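Local coordinates for IAA acetyltransferase (PDB 1Y9K), which probably works as an N-acetyltransferase of the GNAT family, moving an acetyl group from acetyl-coenzyme A to an amine, at residues H85-E88 and T89-Y93; V100-G103 and N104-S108; A42-G46 and S47-V51. All coordinates share one frame; numbering follows the deposited sequence.

From the N terminus, interaction 3 comes first. It closes the tight hairpin loop between strands 38-43 and 48-56, which are antiparallel neighbours in the central sheet. Interaction 1 follows within the last turns of helix 78-92 and closes no loop. This helix is the crossover of the beta-alpha-beta unit that joins strands 61-69 and 97-103. Interaction 2 closes the turn at the end of strand 97-103, where the chain enters helix 107-115. The three contacts lie in series, so none nests in or crosses another. Interactions 1 and 2 lie on opposite sides of the chain's centre, with their own centres about 22 Å apart. Interactions 2 and 3 reach the same sheet at separate places.

Interaction 1 (H85-E88 and T89-Y93); sequences HAVE and TAKGY
Residues His85 to Gly92 run as regular alpha-helix, with Thr89 N, Ala90 N, Lys91 N and Gly92 N bonded to the carbonyls of His85, Ala86, Val87 and Glu88. Two donors from one residue grip the first of these carbonyls. Thr89 N lies 2.9 Å from His85 O, and Thr89 OG1 donates to the same His85 O at 2.7 Å. The two come from opposite faces of the carbonyl plane. The threonine chi1 of -59° sets OG1 anti to the carbonyl carbon and beside the backbone N, on the side of the His85 carbonyl one turn earlier. The Thr89 methyl CG2 meets the edge of the Tyr93 ring, in the ring plane. On the exposed side, Glu88 and Lys91 form a salt bridge, with OE2 of Glu88 3.0 Å from NZ of Lys91. The bond uses the syn lone pair of OE2. The glutamate chain bends at chi2 (-44°), while the lysine chain is extended beyond CG. Val87 lies alongside the lysine, its CG1 3.8 Å from Lys91 NZ.

Leu153, in the loop after strand 141-152, borders Val87, Ala90 and Lys91. The other side of the helix packs on the sheet. Tyr52 OH of strand 48-56 hydrogen-bonds both His85 ND1 and Thr89 OG1, while Ala86 touches Ile64 and Ala90 touches Met62, both on strand 61-69.

Interaction 2 (V100-G103 and N104-S108); sequences VGTG and NSSVS
A type I beta turn from Gly103 to Ser106 takes the chain out of strand 97-103 and into helix 107-115. In the GNAT fold this is the connection that follows the beta-alpha-beta unit of strand 61-69, helix 78-92 and strand 97-103. The turn is closed by Ser106 N, which donates to Gly103 O at 3.0 Å. The donor stands well above the plane of the Gly103 carbonyl. Asn104 and Ser105 take the two corner positions. Ser106 is then the centre of an inverse gamma turn. In it, Val107 N makes a weak bond to Ser105 O at 2.9 Å. Ser106 is also the N-cap residue of the helix, but its side chain makes no capping bond.

Asn104 is held at both ends of its amide: OD1 accepts from the backbone N of Arg144 and of Asp145, and ND2 donates to Val142 O, which fixes the rotation of the amide and pins the corner to strand 141-152. The hydroxyls of Ser105 and Ser106 both bond OE1 of Glu138, so one carboxylate oxygen joins two consecutive residues of the turn.

Across the turn, Thr102, the last strand residue before it, meets Ser106. Thr102 sets OG1 opposite its own backbone N (chi1 -156°), which directs the oxygen at the serine, and this OG1 also has a weak hydrogen bond from Gln109 NE2 on the helix. The Thr102 methyl CG2 lies 4.1 Å from Ser106 CB, while Thr102 OG1 comes to 3.3 Å from the same Ser106 CB.

Interaction 3 (A42-G46 and S47-V51); sequences AKQGG and SVIGV
Ile49 reaches from its strand over the start of the hairpin loop and meets Gln44 and Ala42. At CB its chain splits. Ile49 CG2, beside the backbone N, passes 4.1 Å from Gln44 O. The CG1 branch lies between the backbone N and the carbonyl carbon (chi1 47°), which carries it across to the first residue of the loop, where CG1 of Ile49 packs on CG of Gln44 at 3.7 Å. At the tip, Ile49 CD1 touches Ala42 CB at 3.9 Å, and it also lies near Ala42 O. Gln44 holds CG between its own backbone N and carbonyl carbon (chi1 77°), which sets that atom beside Ile49 CG1. Outside the hairpin, Ile49 also touches Leu73 and Ile78, the latter on helix 78-92.

The strands here, 38-43 and 48-56, form an antiparallel beta hairpin with a classic beta bulge. Two residues, Ile49 and Gly50, stand opposite the single Ala42. Ile49 N donates to Ala42 O at 2.9 Å, and Gly50 N adds a weak bond to the same oxygen. Ala42 N in turn donates to Gly50 O at 2.8 Å, in a nearly straight bond (171° at the hydrogen). Ala42 CB lies close against the CA of Gly50, which has no side chain. Beyond the bulge the register has shifted by one, and Lys43 and Val48 form a non-hydrogen-bonded pair. Their side chains share a face of the sheet, and Lys43 CG lies 4.0 Å from Val48 CG2.

Gly45 and Gly46, both with positive phi, form the tip of the loop. Gln44 N closes it by donating to Ser47 O at 3.0 Å. The Lys43 CA leans on the same oxygen through a CA-H...O contact.

Interaction 1 (H85-E88 and T89-Y93)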
loop_
_atom_site.group_PDB
_atom_site.type_symbol
_atom_site.label_atom_id
_atom_site.label_comp_id
_atom_site.label_asym_id
_atom_site.label_seq_id
_atom_site.Cartn_x
_atom_site.Cartn_y
_atom_site.Cartn_z
ATOM N N HIS A 85 -0.679 3.219 -11.062
ATOM C CA HIS A 85 0.639 2.681 -11.437
ATOM C C HIS A 85 0.863 1.245 -10.960
ATOM O O HIS A 85 1.433 0.431 -11.697
ATOM C CB HIS A 85 1.759 3.591 -10.923
ATOM C CG HIS A 85 3.105 3.321 -11.529
ATOM N ND1 HIS A 85 3.855 2.204 -11.224
ATOM C CD2 HIS A 85 3.860 4.054 -12.384
ATOM C CE1 HIS A 85 5.002 2.250 -11.877
ATOM N NE2 HIS A 85 5.032 3.363 -12.586
ATOM N N ALA A 86 0.425 0.940 -9.737
ATOM C CA ALA A 86 0.462 -0.430 -9.220
ATOM C C ALA A 86 -0.335 -1.398 -10.105
ATOM O O ALA A 86 0.159 -2.485 -10.437
ATOM C CB ALA A 86 -0.031 -0.479 -7.779
ATOM N N VAL A 87 -1.556 -0.991 -10.481
ATOM C CA VAL A 87 -2.436 -1.774 -11.358
ATOM C C VAL A 87 -1.745 -2.067 -12.696
ATOM O O VAL A 87 -1.705 -3.225 -13.141
ATOM C CB VAL A 87 -3.806 -1.055 -11.604
ATOM C CG1 VAL A 87 -4.630 -1.757 -12.690
ATOM C CG2 VAL A 87 -4.620 -0.934 -10.303
ATOM N N GLU A 88 -1.196 -1.018 -13.319
ATOM C CA GLU A 88 -0.497 -1.141 -14.600
ATOM C C GLU A 88 0.756 -2.005 -14.513
ATOM O O GLU A 88 1.034 -2.790 -15.412
ATOM C CB GLU A 88 -0.163 0.238 -15.196
ATOM C CG GLU A 88 -1.381 0.972 -15.767
ATOM C CD GLU A 88 -2.294 0.058 -16.589
ATOM O OE1 GLU A 88 -1.850 -0.412 -17.663
ATOM O OE2 GLU A 88 -3.451 -0.191 -16.159
ATOM N N THR A 89 1.497 -1.861 -13.422
ATOM C CA THR A 89 2.689 -2.668 -13.195
ATOM C C THR A 89 2.325 -4.143 -13.053
ATOM O O THR A 89 3.021 -5.013 -13.575
ATOM C CB THR A 89 3.440 -2.164 -11.962
ATOM O OG1 THR A 89 3.799 -0.795 -12.173
ATOM C CG2 THR A 89 4.690 -2.984 -11.699
ATOM N N ALA A 90 1.216 -4.404 -12.368
ATOM C CA ALA A 90 0.730 -5.749 -12.107
ATOM C C ALA A 90 0.223 -6.476 -13.355
ATOM O O ALA A 90 0.461 -7.678 -13.516
ATOM C CB ALA A 90 -0.351 -5.719 -11.004
ATOM N N LYS A 91 -0.487 -5.752 -14.220
ATOM C CA LYS A 91 -0.865 -6.267 -15.540
ATOM C C LYS A 91 0.395 -6.628 -16.313
ATOM O O LYS A 91 0.514 -7.735 -16.838
ATOM C CB LYS A 91 -1.666 -5.231 -16.333
ATOM C CG LYS A 91 -3.066 -4.976 -15.818
ATOM C CD LYS A 91 -3.698 -3.798 -16.546
ATOM C CE LYS A 91 -5.150 -3.590 -16.109
ATOM N NZ LYS A 91 -5.614 -2.186 -16.379
ATOM N N GLY A 92 1.332 -5.681 -16.356
ATOM C CA GLY A 92 2.630 -5.855 -17.007
ATOM C C GLY A 92 3.337 -7.150 -16.656
ATOM O O GLY A 92 3.947 -7.776 -17.525
ATOM N N TYR A 93 3.248 -7.556 -15.388
ATOM C CA TYR A 93 3.873 -8.800 -14.922
ATOM C C TYR A 93 3.068 -10.069 -15.229
ATOM O O TYR A 93 3.491 -11.178 -14.903
ATOM C CB TYR A 93 4.238 -8.703 -13.434
ATOM C CG TYR A 93 5.544 -7.965 -13.209
ATOM C CD1 TYR A 93 5.554 -6.650 -12.747
ATOM C CD2 TYR A 93 6.776 -8.575 -13.490
ATOM C CE1 TYR A 93 6.751 -5.959 -12.555
ATOM C CE2 TYR A 93 7.981 -7.894 -13.304
ATOM C CZ TYR A 93 7.957 -6.585 -12.835
ATOM O OH TYR A 93 9.137 -5.902 -12.636
#

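Interaction 2 (V100-G103 and N104-S108)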
loop_
_atom_site.group_PDB
_atom_site.type_symbol
_atom_site.label_atom_id
_atom_site.label_comp_id
_atom_site.label_asym_id
_atom_site.label_seq_id
_atom_site.Cartn_x
_atom_site.Cartn_y
_atom_site.Cartn_z
ATOM N N VAL A 100 -5.092 -5.589 -1.931
ATOM C CA VAL A 100 -4.628 -4.592 -0.996
ATOM C C VAL A 100 -5.418 -4.775 0.303
ATOM O O VAL A 100 -6.625 -5.036 0.285
ATOM C CB VAL A 100 -4.791 -3.158 -1.586
ATOM C CG1 VAL A 100 -6.274 -2.784 -1.755
ATOM C CG2 VAL A 100 -4.039 -2.121 -0.740
ATOM N N GLY A 101 -4.723 -4.662 1.430
ATOM C CA GLY A 101 -5.369 -4.678 2.736
ATOM C C GLY A 101 -5.281 -3.295 3.340
ATOM O O GLY A 101 -4.400 -2.505 2.977
ATOM N N THR A 102 -6.215 -2.994 4.238
ATOM C CA THR A 102 -6.162 -1.786 5.046
ATOM C C THR A 102 -6.975 -1.991 6.326
ATOM O O THR A 102 -7.842 -2.859 6.370
ATOM C CB THR A 102 -6.611 -0.531 4.271
ATOM O OG1 THR A 102 -6.026 0.616 4.883
ATOM C CG2 THR A 102 -8.133 -0.378 4.259
ATOM N N GLY A 103 -6.667 -1.208 7.362
ATOM C CA GLY A 103 -7.370 -1.280 8.636
ATOM C C GLY A 103 -8.840 -0.891 8.554
ATOM O O GLY A 103 -9.241 -0.117 7.680
ATOM N N ASN A 104 -9.638 -1.426 9.476
ATOM C CA ASN A 104 -11.062 -1.115 9.547
ATOM C C ASN A 104 -11.318 0.377 9.755
ATOM O O ASN A 104 -12.332 0.932 9.312
ATOM C CB ASN A 104 -11.742 -1.948 10.644
ATOM C CG ASN A 104 -11.113 -1.748 12.025
ATOM O OD1 ASN A 104 -10.050 -2.279 12.307
ATOM N ND2 ASN A 104 -11.794 -1.008 12.894
ATOM N N SER A 105 -10.367 1.014 10.428
ATOM C CA SER A 105 -10.407 2.429 10.718
ATOM C C SER A 105 -9.974 3.301 9.533
ATOM O O SER A 105 -10.212 4.501 9.549
ATOM C CB SER A 105 -9.530 2.721 11.940
ATOM O OG SER A 105 -8.182 2.378 11.686
ATOM N N SER A 106 -9.334 2.711 8.518
ATOM C CA SER A 106 -8.781 3.486 7.398
ATOM C C SER A 106 -9.839 3.766 6.347
ATOM O O SER A 106 -9.718 3.347 5.187
ATOM C CB SER A 106 -7.579 2.788 6.767
ATOM O OG SER A 106 -6.630 2.441 7.748
ATOM N N VAL A 107 -10.865 4.502 6.755
ATOM C CA VAL A 107 -12.068 4.678 5.939
ATOM C C VAL A 107 -11.829 5.479 4.655
ATOM O O VAL A 107 -12.435 5.189 3.619
ATOM C CB VAL A 107 -13.232 5.278 6.764
ATOM C CG1 VAL A 107 -14.435 5.510 5.880
ATOM C CG2 VAL A 107 -13.610 4.328 7.901
ATOM N N SER A 108 -10.946 6.470 4.727
ATOM C CA SER A 108 -10.566 7.247 3.549
ATOM C C SER A 108 -9.829 6.392 2.497
ATOM O O SER A 108 -10.013 6.591 1.291
ATOM C CB SER A 108 -9.739 8.479 3.947
ATOM O OG SER A 108 -8.783 8.791 2.937
#

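Interaction 3 (A42-G46 and S47-V51)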
loop_
_atom_site.group_PDB
_atom_site.type_symbol
_atom_site.label_atom_id
_atom_site.label_comp_id
_atom_site.label_asym_id
_atom_site.label_seq_id
_atom_site.Cartn_x
_atom_site.Cartn_y
_atom_site.Cartn_z
ATOM N N ALA A 42 7.313 7.609 -5.716
ATOM C CA ALA A 42 6.846 8.824 -6.378
ATOM C C ALA A 42 7.736 10.002 -5.968
ATOM O O ALA A 42 8.033 10.188 -4.779
ATOM C CB ALA A 42 5.396 9.100 -6.025
ATOM N N LYS A 43 8.167 10.785 -6.957
ATOM C CA LYS A 43 8.994 11.970 -6.705
ATOM C C LYS A 43 8.318 13.243 -7.203
ATOM O O LYS A 43 7.736 13.244 -8.290
ATOM C CB LYS A 43 10.368 11.819 -7.366
ATOM C CG LYS A 43 11.056 10.505 -7.075
ATOM C CD LYS A 43 12.509 10.539 -7.480
ATOM C CE LYS A 43 13.123 9.160 -7.324
ATOM N NZ LYS A 43 14.595 9.214 -7.123
ATOM N N GLN A 44 8.370 14.304 -6.391
ATOM C CA GLN A 44 7.971 15.669 -6.811
ATOM C C GLN A 44 8.364 16.768 -5.810
ATOM O O GLN A 44 8.200 16.605 -4.595
ATOM C CB GLN A 44 6.477 15.781 -7.178
ATOM C CG GLN A 44 5.515 15.835 -6.011
ATOM C CD GLN A 44 4.550 16.996 -6.109
ATOM O OE1 GLN A 44 3.333 16.804 -6.166
ATOM N NE2 GLN A 44 5.088 18.213 -6.121
ATOM N N GLY A 45 8.866 17.886 -6.345
ATOM C CA GLY A 45 9.335 19.018 -5.545
ATOM C C GLY A 45 10.735 18.775 -5.012
ATOM O O GLY A 45 11.109 19.297 -3.957
ATOM N N GLY A 46 11.502 17.968 -5.742
ATOM C CA GLY A 46 12.861 17.599 -5.347
ATOM C C GLY A 46 13.000 16.500 -4.293
ATOM O O GLY A 46 14.066 16.368 -3.689
ATOM N N SER A 47 11.951 15.703 -4.068
ATOM C CA SER A 47 12.020 14.638 -3.054
ATOM C C SER A 47 11.055 13.472 -3.287
ATOM O O SER A 47 10.061 13.617 -4.001
ATOM C CB SER A 47 11.838 15.218 -1.640
ATOM O OG SER A 47 10.471 15.524 -1.372
ATOM N N VAL A 48 11.376 12.321 -2.695
ATOM C CA VAL A 48 10.475 11.163 -2.641
ATOM C C VAL A 48 9.306 11.395 -1.665
ATOM O O VAL A 48 9.503 11.524 -0.454
ATOM C CB VAL A 48 11.231 9.870 -2.264
ATOM C CG1 VAL A 48 10.246 8.706 -2.012
ATOM C CG2 VAL A 48 12.231 9.510 -3.356
ATOM N N ILE A 49 8.092 11.428 -2.210
ATOM C CA ILE A 49 6.891 11.803 -1.449
ATOM C C ILE A 49 5.768 10.733 -1.462
ATOM O O ILE A 49 4.714 10.903 -0.842
ATOM C CB ILE A 49 6.341 13.187 -1.916
ATOM C CG1 ILE A 49 6.265 13.287 -3.448
ATOM C CG2 ILE A 49 7.211 14.320 -1.384
ATOM C CD1 ILE A 49 5.184 12.451 -4.105
ATOM N N GLY A 50 6.018 9.634 -2.164
ATOM C CA GLY A 50 5.088 8.525 -2.258
ATOM C C GLY A 50 5.843 7.227 -2.484
ATOM O O GLY A 50 6.986 7.228 -2.956
ATOM N N VAL A 51 5.212 6.115 -2.133
ATOM C CA VAL A 51 5.816 4.812 -2.316
ATOM C C VAL A 51 4.721 3.755 -2.374
ATOM O O VAL A 51 3.609 3.992 -1.896
ATOM C CB VAL A 51 6.851 4.502 -1.190
ATOM C CG1 VAL A 51 6.187 4.472 0.203
ATOM C CG2 VAL A 51 7.623 3.218 -1.477
#